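Local coordinates for putative dienelactone hydrolase (Klebsiella pneumoniae subsp. pneumoniae MGH 78578, PDB 3F67), which is probably a hydrolase acting on ester or lactone bonds, as a member of the dienelactone hydrolase family with an alpha/beta-hydrolase fold, at residues V91-V96 with L155-H160; G147-E152 with K159-I164; E16-Y21 with L67-G72; G43-I48 with A216-S221. All blocks are in the same frame, centred on the assembly; numbering follows the deposited sequence. Where two conformers were deposited one is given.

Contact 1. Residues V91-V96 with L155-H160; sequences VPDAQV and LNSPKH
Asn-156 and Asp-93 carry most of this contact, with Pro-92 alongside Asn-156. The carbonyl oxygen of Asn-156 accepts a hydrogen bond from Asp-93 N at 2.9 Å. With Pro-92 as the N-cap, Asp-93 N lies in the first turn of helix 93-108, where backbone N-H groups find no acceptor inside the helix, and here a distant loop supplies one. A water that accepts from Ala-94 N also donates to Asn-156 O (2.8 Å), extending the same service to the next N-H. The asparagine side chain runs alongside the proline ring, its OD1 3.8 Å from Pro-92 CG, while its amide nitrogen is tied to Ser-89 O.

In Asp-93, CG stands opposite the carbonyl carbon (chi1 -68°), which brings the carboxylate to Ser-157. Ser-157 OG donates to Asp-93 OD1 over 3.0 Å, approaching from above the carboxylate plane. A water joins Val-91 O to the same hydroxyl. The other oxygen, Asp-93 OD2, forms a salt bridge with Arg-127 of helix 124-133 and takes a 2.6 Å bond from a water that also donates to Lys-159 O.

An acid at the start of a helix, gripped by a hydroxyl, a water and an arginine, would be expected to stay ionised, linking the start of helix 93-108 both to the loop and to helix 124-133.

Contact 2. Residues G147-E152 with K159-I164; sequences GKLVGE and KHPVDI
The chain after strand 141-145 folds back on itself, bringing the CA atoms of Leu-149 and Pro-161 within 5.0 Å and letting Val-162 N donate to Leu-149 O (3.1 Å). The His-160 ring occupies the inside of the bend, its CG opposite the carbonyl carbon (chi1 -69°), which turns the ring toward 147-152. His-160 NE2 donates to Glu-152 O at 2.8 Å in an almost straight bond (174°); the acceptor lies in the ring plane, although the nitrogen stands well above the plane of that carbonyl. Gly-151, without a side chain, lets the ring settle close by, and Val-150 C lies over one ring face, toward its rim.

Around this polar centre the apolar groups cross at about right angles. Val-150 CG1 meets Val-162 CG2 at 3.5 Å, and Leu-149 CD2 rests on Pro-161 CB; both residues of the latter pair also pack on Met-191 of helix 185-197 and Trp-130 of helix 124-133. Pro-161 CG presses to within 3.3 Å of Lys-148 O, a buried oxygen left without a hydrogen-bond partner.

Since NE2 is a donor while ND1 is hydrogen-bonded to Arg-127 NE, the geometry is consistent with a neutral imidazole protonated on NE2, its rotation fixed by a bond at each nitrogen.

Contact 3. Residues E16-Y21 with L67-G72; sequences ENMPAY and LYFRQG
Phe-69 is clasped on both faces, by Met-18 of a strand, CA and the start of its side chain, on one side and by the side chain of its own neighbour on the other. Met-18 CA, in a CH-pi contact, sits 3.8 Å from the ring centroid, almost on the ring normal. Across the ring, Arg-70 CG lies over the rim of the opposite face, and the arginine then runs on so that Phe-69 CZ stands 3.5 Å above the guanidinium plane. With chi1 at 78°, CG of Phe-69 lies between the backbone N and the carbonyl carbon, which sets the ring against the strand.

The segment 67-72 follows strand 61-65 in this alpha/beta-hydrolase fold, and strand 16-25 is the antiparallel neighbour of 61-65 in the central sheet; the contact thus packs a loop at the strand's end onto the adjoining strand. The selenomethionine at Met-18 adds a Met-aromatic contact, its SE meeting the ring obliquely, 4.9 Å from the centroid, and also touches Leu-67 CD2 at 4.0 Å.

Glu-16 closes the end of the contact with a salt bridge, OE1 accepting from Arg-70 NE at 2.9 Å. That oxygen lies in the guanidinium plane, whereas the nitrogen comes from above the carboxylate. Arg-70 NH2 pairs with Asp-99 on helix 93-108.

Contact 4. Residues G43-I48 with A216-S221; sequences GVHEHI and ADYRAS
A type I beta turn, Ala-216 to Arg-219, faces the N-terminal end of helix 46-57, with the CA atoms of His-47 and Tyr-218 7.4 Å apart. What joins them is an aromatic cluster of His-45, His-47 and Tyr-218. In the alpha/beta-hydrolase fold the first segment leads into the helix after strand 32-38, and the second lies beyond the last strand, 202-207, in the region that in this family usually bears the catalytic histidine.

His-45 and Tyr-218 come from opposite directions and form an offset stack, ring centroids 4.5 Å apart and planes at 19°. Tyr-218 CG lies between the backbone N and the carbonyl carbon (chi1 74°), presenting the ring to the histidines. A capping bond holds the imidazole: His-45 is the N-cap residue, and its ND1 accepts from His-47 N at 3.0 Å, in the ring plane. His-47 meets the tyrosine differently, its CB lying 3.4 Å from Tyr-218 CE2 while the two rings stand obliquely at 50°.

Tyr-218 is braced from its own segment as well. Arg-219 lays CG over the ring face opposite His-45, and its NH2 donates to Tyr-218 OH at 2.9 Å besides pairing with Glu-40.

Asp-217 OD2 reaches the edge of the imidazole, 3.2 Å from His-47 CE1. The polar link goes through a water in that ring's plane, hydrogen-bonded to His-47 ND1 and donating to Asp-217 OD1 over 2.7 Å.

From the N terminus, contact 3 opens first on strand 16-25, and before it closes at 67-72 contact 4 has opened at the start of helix 46-57; the two loops therefore cross, and they touch where Tyr-21 packs on Val-44. Contact 4 closes last, at 216-221, enclosing contacts 1 and 2. Contact 1 opens at 91-96, after contact 3 has closed, and a probable Gln-95 to Gln-71 hydrogen bond joins the two. Contact 2 opens at 147-152; contact 1 closes at 155-160, on the same part of the chain where contact 2 ends. Together they tie strand 16-25, next to the outermost strand 4-13, the starts of helices 46-57 and 93-108, and the loops beyond strands 141-145 and 202-207.

Contact 1. Residues V91-V96 with L155-H160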
loop_
_atom_site.group_PDB
_atom_site.type_symbol
_atom_site.label_atom_id
_atom_site.label_comp_id
_atom_site.label_asym_id
_atom_site.label_seq_id
_atom_site.Cartn_x
_atom_site.Cartn_y
_atom_site.Cartn_z
ATOM N N VAL A 91 15.094 -2.715 5.743
ATOM C CA VAL A 91 14.650 -2.194 4.453
ATOM C C VAL A 91 14.391 -0.676 4.663
ATOM O O VAL A 91 13.473 -0.322 5.422
ATOM C CB VAL A 91 13.327 -2.871 4.011
ATOM C CG1 VAL A 91 12.810 -2.262 2.702
ATOM C CG2 VAL A 91 13.540 -4.399 3.828
ATOM N N PRO A 92 15.232 0.200 4.082
ATOM C CA PRO A 92 15.095 1.631 4.413
ATOM C C PRO A 92 13.874 2.237 3.717
ATOM O O PRO A 92 13.637 1.941 2.529
ATOM C CB PRO A 92 16.374 2.281 3.847
ATOM C CG PRO A 92 17.338 1.124 3.647
ATOM C CD PRO A 92 16.428 -0.054 3.263
ATOM N N ASP A 93 13.146 3.110 4.429
ATOM C CA ASP A 93 11.995 3.776 3.792
ATOM C C ASP A 93 12.385 4.485 2.478
ATOM O O ASP A 93 11.635 4.438 1.476
ATOM C CB ASP A 93 11.425 4.862 4.718
ATOM C CG ASP A 93 10.768 4.308 5.984
ATOM O OD1 ASP A 93 10.397 3.092 6.091
ATOM O OD2 ASP A 93 10.562 5.164 6.863
ATOM N N ALA A 94 13.549 5.157 2.484
ATOM C CA ALA A 94 13.978 5.952 1.298
ATOM C C ALA A 94 14.093 5.057 0.059
ATOM O O ALA A 94 13.701 5.457 -1.046
ATOM C CB ALA A 94 15.288 6.642 1.555
ATOM N N GLN A 95 14.635 3.859 0.266
ATOM C CA GLN A 95 14.748 2.855 -0.778
ATOM C C GLN A 95 13.382 2.454 -1.302
ATOM O O GLN A 95 13.188 2.324 -2.531
ATOM C CB GLN A 95 15.494 1.612 -0.233
ATOM C CG GLN A 95 15.648 0.498 -1.249
ATOM C CD GLN A 95 16.101 -0.791 -0.588
ATOM O OE1 GLN A 95 17.291 -1.026 -0.450
ATOM N NE2 GLN A 95 15.157 -1.595 -0.123
ATOM N N VAL A 96 12.440 2.229 -0.384
ATOM C CA VAL A 96 11.090 1.775 -0.735
ATOM C C VAL A 96 10.423 2.848 -1.602
ATOM O O VAL A 96 9.859 2.547 -2.659
ATOM C CB VAL A 96 10.216 1.495 0.519
ATOM C CG1 VAL A 96 8.749 1.200 0.087
ATOM C CG2 VAL A 96 10.744 0.289 1.329
ATOM N N LEU A 155 17.082 5.045 11.932
ATOM C CA LEU A 155 17.722 5.507 10.701
ATOM C C LEU A 155 17.081 4.871 9.456
ATOM O O LEU A 155 16.970 5.517 8.405
ATOM C CB LEU A 155 19.220 5.234 10.732
ATOM C CG LEU A 155 20.070 6.036 11.736
ATOM C CD1 LEU A 155 21.529 5.697 11.499
ATOM C CD2 LEU A 155 19.826 7.546 11.597
ATOM N N ASN A 156 16.646 3.617 9.547
ATOM C CA ASN A 156 15.942 3.078 8.388
ATOM C C ASN A 156 14.579 3.713 8.128
ATOM O O ASN A 156 14.177 3.948 6.973
ATOM C CB ASN A 156 15.970 1.579 8.420
ATOM C CG ASN A 156 17.305 1.043 7.938
ATOM O OD1 ASN A 156 18.083 1.769 7.298
ATOM N ND2 ASN A 156 17.578 -0.214 8.225
ATOM N N SER A 157 13.924 4.070 9.226
ATOM C CA SER A 157 12.544 4.567 9.223
ATOM C C SER A 157 12.500 5.860 10.067
ATOM O O SER A 157 12.060 5.850 11.223
ATOM C CB SER A 157 11.547 3.506 9.713
ATOM O OG SER A 157 11.482 2.431 8.805
ATOM N N PRO A 158 12.998 6.961 9.507
ATOM C CA PRO A 158 13.098 8.188 10.339
ATOM C C PRO A 158 11.822 9.044 10.464
ATOM O O PRO A 158 11.824 9.978 11.302
ATOM C CB PRO A 158 14.149 9.008 9.607
ATOM C CG PRO A 158 13.926 8.657 8.185
ATOM C CD PRO A 158 13.627 7.155 8.190
ATOM N N LYS A 159 10.808 8.820 9.615
ATOM C CA LYS A 159 9.549 9.600 9.699
ATOM C C LYS A 159 8.388 8.663 9.680
ATOM O O LYS A 159 8.446 7.645 8.995
ATOM C CB LYS A 159 9.393 10.594 8.551
ATOM C CG LYS A 159 10.650 11.450 8.386
ATOM C CD LYS A 159 10.335 12.889 8.265
ATOM C CE LYS A 159 11.583 13.636 7.785
ATOM N NZ LYS A 159 11.209 14.578 6.684
ATOM N N HIS A 160 7.338 9.009 10.429
ATOM C CA HIS A 160 6.080 8.244 10.410
ATOM C C HIS A 160 4.970 9.107 9.835
ATOM O O HIS A 160 5.181 10.307 9.603
ATOM C CB HIS A 160 5.763 7.799 11.848
ATOM C CG HIS A 160 6.720 6.769 12.347
ATOM N ND1 HIS A 160 6.901 5.554 11.704
ATOM C CD2 HIS A 160 7.595 6.784 13.381
ATOM C CE1 HIS A 160 7.822 4.856 12.343
ATOM N NE2 HIS A 160 8.259 5.581 13.367
HETATM O O HOH W 1 13.320 0.076 8.381
HETATM O O HOH W 2 10.509 7.742 6.729
HETATM O O HOH W 3 15.011 5.727 4.956
#

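Contact 2. Residues G147-E152 with K159-I164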
loop_
_atom_site.group_PDB
_atom_site.type_symbol
_atom_site.label_atom_id
_atom_site.label_comp_id
_atom_site.label_asym_id
_atom_site.label_seq_id
_atom_site.Cartn_x
_atom_site.Cartn_y
_atom_site.Cartn_z
ATOM N N GLY A 147 -2.093 0.937 8.573
ATOM C CA GLY A 147 -0.661 1.255 8.602
ATOM C C GLY A 147 -0.329 2.021 9.888
ATOM O O GLY A 147 -1.029 2.983 10.246
ATOM N N LYS A 148 0.748 1.617 10.564
ATOM C CA LYS A 148 1.231 2.315 11.763
ATOM C C LYS A 148 1.373 3.805 11.521
ATOM O O LYS A 148 1.959 4.204 10.506
ATOM C CB LYS A 148 2.618 1.785 12.149
ATOM C CG LYS A 148 3.293 2.647 13.185
ATOM C CD LYS A 148 4.836 2.540 13.133
ATOM C CE LYS A 148 5.228 1.124 12.869
ATOM N NZ LYS A 148 4.512 0.248 13.839
ATOM N N LEU A 149 0.871 4.623 12.458
ATOM C CA LEU A 149 0.834 6.090 12.297
ATOM C C LEU A 149 1.893 6.867 13.080
ATOM O O LEU A 149 2.335 7.951 12.657
ATOM C CB LEU A 149 -0.543 6.581 12.762
ATOM C CG LEU A 149 -1.685 6.011 11.870
ATOM C CD1 LEU A 149 -3.020 6.348 12.564
ATOM C CD2 LEU A 149 -1.708 6.613 10.421
ATOM N N VAL A 150 2.226 6.330 14.243
ATOM C CA VAL A 150 3.181 6.955 15.174
ATOM C C VAL A 150 4.116 5.858 15.614
ATOM O O VAL A 150 3.834 4.659 15.510
ATOM C CB VAL A 150 2.515 7.661 16.444
ATOM C CG1 VAL A 150 3.073 9.047 16.607
ATOM C CG2 VAL A 150 1.090 7.795 16.336
ATOM N N GLY A 151 5.310 6.241 16.003
ATOM C CA GLY A 151 6.299 5.228 16.290
ATOM C C GLY A 151 7.549 5.903 16.818
ATOM O O GLY A 151 7.718 7.126 16.744
ATOM N N GLU A 152 8.441 5.092 17.328
ATOM C CA GLU A 152 9.784 5.583 17.607
ATOM C C GLU A 152 10.486 5.560 16.254
ATOM O O GLU A 152 10.089 4.818 15.348
ATOM C CB GLU A 152 10.524 4.712 18.625
ATOM C CG GLU A 152 10.776 3.269 18.172
ATOM C CD GLU A 152 11.971 2.613 18.892
ATOM O OE1 GLU A 152 12.582 3.239 19.814
ATOM O OE2 GLU A 152 12.297 1.448 18.525
ATOM N N LYS A 159 10.808 8.820 9.615
ATOM C CA LYS A 159 9.549 9.600 9.699
ATOM C C LYS A 159 8.388 8.663 9.680
ATOM O O LYS A 159 8.446 7.645 8.995
ATOM C CB LYS A 159 9.393 10.594 8.551
ATOM C CG LYS A 159 10.650 11.450 8.386
ATOM C CD LYS A 159 10.335 12.889 8.265
ATOM C CE LYS A 159 11.583 13.636 7.785
ATOM N NZ LYS A 159 11.209 14.578 6.684
ATOM N N HIS A 160 7.338 9.009 10.429
ATOM C CA HIS A 160 6.080 8.244 10.410
ATOM C C HIS A 160 4.970 9.107 9.835
ATOM O O HIS A 160 5.181 10.307 9.603
ATOM C CB HIS A 160 5.763 7.799 11.848
ATOM C CG HIS A 160 6.720 6.769 12.347
ATOM N ND1 HIS A 160 6.901 5.554 11.704
ATOM C CD2 HIS A 160 7.595 6.784 13.381
ATOM C CE1 HIS A 160 7.822 4.856 12.343
ATOM N NE2 HIS A 160 8.259 5.581 13.367
ATOM N N PRO A 161 3.813 8.507 9.530
ATOM C CA PRO A 161 2.753 9.278 8.909
ATOM C C PRO A 161 2.432 10.585 9.656
ATOM O O PRO A 161 2.165 11.603 9.000
ATOM C CB PRO A 161 1.571 8.276 8.842
ATOM C CG PRO A 161 2.300 6.925 8.624
ATOM C CD PRO A 161 3.521 7.046 9.540
ATOM N N VAL A 162 2.491 10.578 10.995
ATOM C CA VAL A 162 2.157 11.818 11.724
ATOM C C VAL A 162 3.091 12.936 11.295
ATOM O O VAL A 162 2.669 14.076 11.212
ATOM C CB VAL A 162 2.186 11.674 13.258
ATOM C CG1 VAL A 162 0.954 10.896 13.764
ATOM C CG2 VAL A 162 3.490 11.061 13.716
ATOM N N ASP A 163 4.348 12.588 10.989
ATOM C CA ASP A 163 5.398 13.612 10.633
ATOM C C ASP A 163 5.247 14.217 9.236
ATOM O O ASP A 163 5.753 15.321 8.955
ATOM C CB ASP A 163 6.799 12.977 10.708
ATOM C CG ASP A 163 7.115 12.454 12.054
ATOM O OD1 ASP A 163 6.978 13.217 13.058
ATOM O OD2 ASP A 163 7.481 11.273 12.160
ATOM N N ILE A 164 4.587 13.473 8.339
ATOM C CA ILE A 164 4.542 13.881 6.931
ATOM C C ILE A 164 3.197 14.367 6.496
ATOM O O ILE A 164 3.034 14.768 5.354
ATOM C CB ILE A 164 5.091 12.780 5.974
ATOM C CG1 ILE A 164 4.440 11.405 6.196
ATOM C CG2 ILE A 164 6.567 12.628 6.236
ATOM C CD1 ILE A 164 3.001 11.266 5.712
#

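Contact 3. Residues E16-Y21 with L67-G72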
loop_
_atom_site.group_PDB
_atom_site.type_symbol
_atom_site.label_atom_id
_atom_site.label_comp_id
_atom_site.label_asym_id
_atom_site.label_seq_id
_atom_site.Cartn_x
_atom_site.Cartn_y
_atom_site.Cartn_z
ATOM N N GLU A 16 18.930 -2.292 -10.485
ATOM C CA GLU A 16 18.688 -3.706 -10.204
ATOM C C GLU A 16 17.290 -4.094 -10.631
ATOM O O GLU A 16 16.428 -3.226 -10.761
ATOM C CB GLU A 16 18.868 -3.976 -8.719
ATOM C CG GLU A 16 20.305 -3.941 -8.277
ATOM C CD GLU A 16 20.412 -3.788 -6.792
ATOM O OE1 GLU A 16 20.112 -2.682 -6.302
ATOM O OE2 GLU A 16 20.778 -4.774 -6.124
ATOM N N ASN A 17 17.060 -5.388 -10.845
ATOM C CA ASN A 17 15.790 -5.852 -11.370
ATOM C C ASN A 17 14.915 -6.369 -10.246
ATOM O O ASN A 17 15.165 -7.426 -9.661
ATOM C CB ASN A 17 16.021 -6.950 -12.404
ATOM C CG ASN A 17 16.812 -6.447 -13.581
ATOM O OD1 ASN A 17 16.366 -5.531 -14.278
ATOM N ND2 ASN A 17 18.005 -7.024 -13.797
HETATM N N MSE A 18 13.862 -5.623 -9.962
HETATM C CA MSE A 18 12.949 -5.952 -8.869
HETATM C C MSE A 18 11.779 -6.783 -9.390
HETATM O O MSE A 18 11.070 -6.347 -10.312
HETATM C CB MSE A 18 12.385 -4.656 -8.283
HETATM C CG MSE A 18 11.366 -4.932 -7.133
HETATM SE SE MSE A 18 11.038 -3.234 -6.208
HETATM C CE MSE A 18 10.379 -2.233 -7.745
ATOM N N PRO A 19 11.580 -7.993 -8.843
ATOM C CA PRO A 19 10.430 -8.792 -9.279
ATOM C C PRO A 19 9.143 -8.080 -8.943
ATOM O O PRO A 19 9.070 -7.368 -7.933
ATOM C CB PRO A 19 10.510 -10.067 -8.399
ATOM C CG PRO A 19 11.928 -10.101 -7.957
ATOM C CD PRO A 19 12.358 -8.675 -7.808
ATOM N N ALA A 20 8.137 -8.300 -9.779
ATOM C CA ALA A 20 6.794 -7.748 -9.501
ATOM C C ALA A 20 5.744 -8.582 -10.166
ATOM O O ALA A 20 5.987 -9.175 -11.219
ATOM C CB ALA A 20 6.682 -6.308 -9.973
ATOM N N TYR A 21 4.561 -8.577 -9.575
ATOM C CA TYR A 21 3.415 -9.257 -10.186
ATOM C C TYR A 21 2.519 -8.156 -10.738
ATOM O O TYR A 21 2.421 -7.085 -10.133
ATOM C CB TYR A 21 2.661 -10.006 -9.081
ATOM C CG TYR A 21 1.458 -10.810 -9.587
ATOM C CD1 TYR A 21 1.641 -12.024 -10.258
ATOM C CD2 TYR A 21 0.167 -10.361 -9.353
ATOM C CE1 TYR A 21 0.521 -12.760 -10.724
ATOM C CE2 TYR A 21 -0.936 -11.083 -9.772
ATOM C CZ TYR A 21 -0.748 -12.278 -10.462
ATOM O OH TYR A 21 -1.839 -12.995 -10.892
ATOM N N LEU A 67 9.273 -5.614 -2.710
ATOM C CA LEU A 67 10.114 -4.498 -2.190
ATOM C C LEU A 67 11.321 -4.935 -1.356
ATOM O O LEU A 67 12.295 -4.174 -1.229
ATOM C CB LEU A 67 9.243 -3.502 -1.401
ATOM C CG LEU A 67 8.250 -2.800 -2.341
ATOM C CD1 LEU A 67 7.090 -2.158 -1.581
ATOM C CD2 LEU A 67 8.989 -1.696 -3.085
ATOM N N TYR A 68 11.279 -6.149 -0.795
ATOM C CA TYR A 68 12.376 -6.574 0.100
ATOM C C TYR A 68 13.522 -7.256 -0.658
ATOM O O TYR A 68 14.474 -7.704 -0.020
ATOM C CB TYR A 68 11.863 -7.549 1.188
ATOM C CG TYR A 68 10.822 -6.978 2.170
ATOM C CD1 TYR A 68 10.524 -5.600 2.203
ATOM C CD2 TYR A 68 10.181 -7.831 3.076
ATOM C CE1 TYR A 68 9.572 -5.082 3.140
ATOM C CE2 TYR A 68 9.234 -7.349 4.007
ATOM C CZ TYR A 68 8.945 -5.986 4.032
ATOM O OH TYR A 68 8.008 -5.528 4.924
ATOM N N PHE A 69 13.453 -7.323 -1.999
ATOM C CA PHE A 69 14.317 -8.276 -2.767
ATOM C C PHE A 69 15.829 -8.163 -2.517
ATOM O O PHE A 69 16.550 -9.167 -2.570
ATOM C CB PHE A 69 13.989 -8.266 -4.291
ATOM C CG PHE A 69 14.561 -7.080 -5.037
ATOM C CD1 PHE A 69 15.651 -7.243 -5.893
ATOM C CD2 PHE A 69 14.034 -5.797 -4.862
ATOM C CE1 PHE A 69 16.197 -6.116 -6.588
ATOM C CE2 PHE A 69 14.549 -4.694 -5.530
ATOM C CZ PHE A 69 15.639 -4.846 -6.398
ATOM N N ARG A 70 16.307 -6.960 -2.223
ATOM C CA ARG A 70 17.749 -6.744 -2.026
ATOM C C ARG A 70 18.197 -7.232 -0.661
ATOM O O ARG A 70 19.363 -7.589 -0.489
ATOM C CB ARG A 70 18.094 -5.261 -2.087
ATOM C CG ARG A 70 17.806 -4.607 -3.454
ATOM C CD ARG A 70 18.251 -3.147 -3.415
ATOM N NE ARG A 70 17.787 -2.403 -4.606
ATOM C CZ ARG A 70 16.555 -1.875 -4.676
ATOM N NH1 ARG A 70 15.705 -2.076 -3.684
ATOM N NH2 ARG A 70 16.163 -1.183 -5.725
ATOM N N GLN A 71 17.294 -7.169 0.314
ATOM C CA GLN A 71 17.616 -7.472 1.716
ATOM C C GLN A 71 17.361 -8.945 2.042
ATOM O O GLN A 71 18.080 -9.515 2.828
ATOM C CB GLN A 71 16.810 -6.564 2.676
ATOM C CG GLN A 71 17.345 -5.095 2.831
ATOM C CD GLN A 71 17.052 -4.194 1.620
ATOM O OE1 GLN A 71 15.987 -4.279 1.016
ATOM N NE2 GLN A 71 18.035 -3.353 1.244
ATOM N N GLY A 72 16.335 -9.556 1.461
ATOM C CA GLY A 72 16.076 -10.975 1.756
ATOM C C GLY A 72 14.693 -11.428 1.363
ATOM O O GLY A 72 13.928 -10.677 0.767
#

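Contact 4. Residues G43-I48 with A216-S221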
loop_
_atom_site.group_PDB
_atom_site.type_symbol
_atom_site.label_atom_id
_atom_site.label_comp_id
_atom_site.label_asym_id
_atom_site.label_seq_id
_atom_site.Cartn_x
_atom_site.Cartn_y
_atom_site.Cartn_z
ATOM N N GLY A 43 5.687 -10.124 1.973
ATOM C CA GLY A 43 6.110 -10.013 0.569
ATOM C C GLY A 43 4.951 -10.206 -0.382
ATOM O O GLY A 43 3.770 -10.057 -0.002
ATOM N N VAL A 44 5.267 -10.502 -1.644
ATOM C CA VAL A 44 4.162 -10.591 -2.658
ATOM C C VAL A 44 3.587 -12.011 -2.574
ATOM O O VAL A 44 3.845 -12.902 -3.405
ATOM C CB VAL A 44 4.632 -10.163 -4.071
ATOM C CG1 VAL A 44 3.420 -10.159 -5.064
ATOM C CG2 VAL A 44 5.145 -8.757 -4.008
ATOM N N HIS A 45 2.855 -12.212 -1.482
ATOM C CA HIS A 45 2.237 -13.510 -1.083
ATOM C C HIS A 45 1.115 -13.788 -2.090
ATOM O O HIS A 45 0.660 -12.878 -2.779
ATOM C CB HIS A 45 1.664 -13.232 0.312
ATOM C CG HIS A 45 1.072 -14.425 1.016
ATOM N ND1 HIS A 45 -0.241 -14.813 0.828
ATOM C CD2 HIS A 45 1.597 -15.276 1.923
ATOM C CE1 HIS A 45 -0.502 -15.861 1.594
ATOM N NE2 HIS A 45 0.605 -16.174 2.260
ATOM N N GLU A 46 0.644 -15.043 -2.162
ATOM C CA GLU A 46 -0.548 -15.348 -2.971
ATOM C C GLU A 46 -1.714 -14.389 -2.727
ATOM O O GLU A 46 -2.466 -14.048 -3.654
ATOM C CB GLU A 46 -1.000 -16.779 -2.652
ATOM C CG GLU A 46 -2.292 -17.159 -3.340
ATOM C CD GLU A 46 -2.210 -17.088 -4.891
ATOM O OE1 GLU A 46 -1.093 -17.147 -5.481
ATOM O OE2 GLU A 46 -3.283 -16.968 -5.512
ATOM N N HIS A 47 -1.902 -13.994 -1.469
ATOM C CA HIS A 47 -3.022 -13.087 -1.114
ATOM C C HIS A 47 -2.821 -11.741 -1.868
ATOM O O HIS A 47 -3.781 -11.184 -2.381
ATOM C CB HIS A 47 -3.052 -12.843 0.387
ATOM C CG HIS A 47 -4.015 -11.770 0.807
ATOM N ND1 HIS A 47 -5.362 -11.830 0.514
ATOM C CD2 HIS A 47 -3.829 -10.607 1.481
ATOM C CE1 HIS A 47 -5.964 -10.756 0.987
ATOM N NE2 HIS A 47 -5.063 -10.002 1.589
ATOM N N ILE A 48 -1.587 -11.235 -1.909
ATOM C CA ILE A 48 -1.345 -9.940 -2.585
ATOM C C ILE A 48 -1.605 -10.084 -4.102
ATOM O O ILE A 48 -2.181 -9.171 -4.751
ATOM C CB ILE A 48 0.090 -9.403 -2.289
ATOM C CG1 ILE A 48 0.292 -9.225 -0.759
ATOM C CG2 ILE A 48 0.367 -8.107 -3.083
ATOM C CD1 ILE A 48 -0.683 -8.191 -0.107
ATOM N N ALA A 216 -7.440 -9.620 5.338
ATOM C CA ALA A 216 -6.629 -10.799 4.943
ATOM C C ALA A 216 -7.494 -12.051 4.996
ATOM O O ALA A 216 -7.590 -12.745 6.040
ATOM C CB ALA A 216 -5.394 -10.940 5.838
ATOM N N ASP A 217 -8.151 -12.331 3.880
ATOM C CA ASP A 217 -9.226 -13.324 3.849
ATOM C C ASP A 217 -8.730 -14.736 4.130
ATOM O O ASP A 217 -9.535 -15.612 4.427
ATOM C CB ASP A 217 -9.996 -13.237 2.508
ATOM C CG ASP A 217 -9.071 -13.224 1.313
ATOM O OD1 ASP A 217 -8.551 -14.303 0.971
ATOM O OD2 ASP A 217 -8.840 -12.133 0.719
ATOM N N TYR A 218 -7.411 -14.952 4.049
ATOM C CA TYR A 218 -6.848 -16.283 4.321
ATOM C C TYR A 218 -6.452 -16.479 5.803
ATOM O O TYR A 218 -5.986 -17.574 6.200
ATOM C CB TYR A 218 -5.658 -16.551 3.380
ATOM C CG TYR A 218 -4.409 -15.788 3.728
ATOM C CD1 TYR A 218 -3.379 -16.382 4.498
ATOM C CD2 TYR A 218 -4.248 -14.459 3.316
ATOM C CE1 TYR A 218 -2.216 -15.649 4.826
ATOM C CE2 TYR A 218 -3.103 -13.742 3.617
ATOM C CZ TYR A 218 -2.081 -14.343 4.361
ATOM O OH TYR A 218 -0.947 -13.651 4.668
ATOM N N ARG A 219 -6.615 -15.445 6.624
ATOM C CA ARG A 219 -6.098 -15.456 8.003
ATOM C C ARG A 219 -7.260 -15.303 8.954
ATOM O O ARG A 219 -8.322 -14.799 8.572
ATOM C CB ARG A 219 -5.108 -14.311 8.286
ATOM C CG ARG A 219 -3.932 -14.190 7.368
ATOM C CD ARG A 219 -2.636 -13.788 8.070
ATOM N NE ARG A 219 -2.473 -12.360 8.452
ATOM C CZ ARG A 219 -2.117 -11.351 7.639
ATOM N NH1 ARG A 219 -1.997 -10.133 8.150
ATOM N NH2 ARG A 219 -1.903 -11.502 6.318
ATOM N N ALA A 220 -7.045 -15.678 10.215
ATOM C CA ALA A 220 -8.100 -15.606 11.229
ATOM C C ALA A 220 -8.542 -14.185 11.578
ATOM O O ALA A 220 -9.635 -14.016 12.111
ATOM C CB ALA A 220 -7.687 -16.346 12.485
ATOM N N SER A 221 -7.698 -13.185 11.300
ATOM C CA SER A 221 -8.022 -11.772 11.521
ATOM C C SER A 221 -9.067 -11.192 10.533
ATOM O O SER A 221 -9.564 -10.080 10.738
ATOM C CB SER A 221 -6.737 -10.941 11.383
ATOM O OG SER A 221 -6.182 -11.107 10.092
HETATM O O HOH W 4 -6.624 -14.069 -0.892
#